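Local coordinates for nitrogen regulatory protein P-II (Thiomonas intermedia, PDB 5D4N) that binds adenine nucleotides and bicarbonate as a trimeric, carboxysome-associated PII-like signalling protein, and probably regulates a partner in inorganic carbon metabolism, at residues I15-G18 with A19-E22. Residues are numbered along the deposited sequence; the frame is centred on the assembly and turned at random.
Sequences ILEG and AHKE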
loop_
_atom_site.group_PDB
_atom_site.type_symbol
_atom_site.label_atom_id
_atom_site.label_comp_id
_atom_site.label_asym_id
_atom_site.label_seq_id
_atom_site.Cartn_x
_atom_site.Cartn_y
_atom_site.Cartn_z
ATOM N N ILE A 15 2.844 9.233 -4.312
ATOM C CA ILE A 15 2.357 10.050 -3.193
ATOM C C ILE A 15 2.642 11.488 -3.515
ATOM O O ILE A 15 3.782 11.840 -3.779
ATOM C CB ILE A 15 2.993 9.617 -1.849
ATOM C CG1 ILE A 15 2.671 8.108 -1.567
ATOM C CG2 ILE A 15 2.487 10.553 -0.725
ATOM C CD1 ILE A 15 3.525 7.430 -0.434
ATOM N N LEU A 16 1.597 12.307 -3.550
ATOM C CA LEU A 16 1.754 13.708 -3.937
ATOM C C LEU A 16 0.631 14.560 -3.395
ATOM O O LEU A 16 -0.360 14.038 -2.897
ATOM C CB LEU A 16 1.887 13.846 -5.487
ATOM C CG LEU A 16 0.599 13.731 -6.335
ATOM C CD1 LEU A 16 0.927 14.005 -7.811
ATOM C CD2 LEU A 16 -0.057 12.356 -6.234
ATOM N N GLU A 17 0.775 15.886 -3.478
ATOM C CA GLU A 17 -0.286 16.764 -2.988
ATOM C C GLU A 17 -1.521 16.620 -3.857
ATOM O O GLU A 17 -1.418 16.512 -5.083
ATOM C CB GLU A 17 0.187 18.221 -2.998
ATOM C CG GLU A 17 1.292 18.472 -1.978
ATOM C CD GLU A 17 2.071 19.739 -2.306
ATOM O OE1 GLU A 17 2.821 19.727 -3.309
ATOM O OE2 GLU A 17 1.875 20.767 -1.620
ATOM N N GLY A 18 -2.676 16.623 -3.218
ATOM C CA GLY A 18 -3.940 16.436 -3.927
ATOM C C GLY A 18 -4.193 17.449 -5.032
ATOM O O GLY A 18 -4.920 17.153 -5.986
ATOM N N ALA A 19 -3.621 18.680 -4.905
ATOM C CA ALA A 19 -3.806 19.713 -5.955
ATOM C C ALA A 19 -3.221 19.280 -7.305
ATOM O O ALA A 19 -3.612 19.823 -8.341
ATOM C CB ALA A 19 -3.183 21.024 -5.524
ATOM N N HIS A 20 -2.298 18.310 -7.293
ATOM C CA HIS A 20 -1.676 17.801 -8.512
ATOM C C HIS A 20 -2.280 16.480 -9.005
ATOM O O HIS A 20 -1.689 15.813 -9.870
ATOM C CB HIS A 20 -0.167 17.680 -8.286
ATOM C CG HIS A 20 0.461 18.987 -7.967
ATOM N ND1 HIS A 20 0.494 20.015 -8.904
ATOM C CD2 HIS A 20 1.020 19.418 -6.812
ATOM C CE1 HIS A 20 1.102 21.024 -8.294
ATOM N NE2 HIS A 20 1.440 20.708 -7.035
ATOM N N LYS A 21 -3.461 16.084 -8.452
ATOM C CA LYS A 21 -4.099 14.817 -8.828
ATOM C C LYS A 21 -4.318 14.707 -10.340
ATOM O O LYS A 21 -3.949 13.683 -10.939
ATOM C CB LYS A 21 -5.434 14.644 -8.094
ATOM C CG LYS A 21 -6.192 13.335 -8.449
ATOM C CD LYS A 21 -7.459 13.168 -7.606
ATOM C CE LYS A 21 -8.657 13.862 -8.173
ATOM N NZ LYS A 21 -9.855 13.620 -7.321
ATOM N N GLU A 22 -4.881 15.751 -10.950
ATOM C CA GLU A 22 -5.178 15.712 -12.382
ATOM C C GLU A 22 -3.915 15.555 -13.241
ATOM O O GLU A 22 -3.942 14.792 -14.201
ATOM C CB GLU A 22 -6.053 16.902 -12.796
ATOM C CG GLU A 22 -6.535 16.835 -14.227
ATOM C CD GLU A 22 -7.151 18.127 -14.714
ATOM O OE1 GLU A 22 -6.383 19.028 -15.124
ATOM O OE2 GLU A 22 -8.397 18.243 -14.677
HETATM O O HOH W 1 2.865 21.987 -5.074
#
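Glu17 and His20 meet across the tight turn that carries the chain from strand 7-17 into helix 21-31. Two successive backbone bonds, each spanning three residues, make a short 3-10-like turn: His20 N donates to Glu17 O at 3.0 Å, and Lys21 N to Gly18 O at 3.1 Å.

The polar side-chain link runs through water. Glu17 and His20 lie alongside each other and point the same way, and water 1 joins them, donating a hydrogen bond to Glu17 OE1 at 2.9 Å and hydrogen-bonded to His20 NE2 at 2.7 Å. Carboxylate and imidazole planes are 55° apart; OE1 lies at the ring edge facing CD2 and NE2, 4.1 Å from His20 NE2, too far for a direct bond. With CG beside the backbone N in both residues (chi1 -68° and -61°), the two groups rise together from the turn.

Nonpolar contact comes from Leu16, whose CD1 reaches 3.9 Å from His20 CB. Phe85 meets the His20 ring edge-to-face, tying the turn to helix 72-88, while Ile15 touches bound ADP and also packs on Thr37 of a neighbouring subunit. The water bridge thus couples the N-cap residue to the strand end beside the nucleotide site, and the nearby carboxylate might stabilise a positive charge on the imidazole, though the bridge suits either charge state.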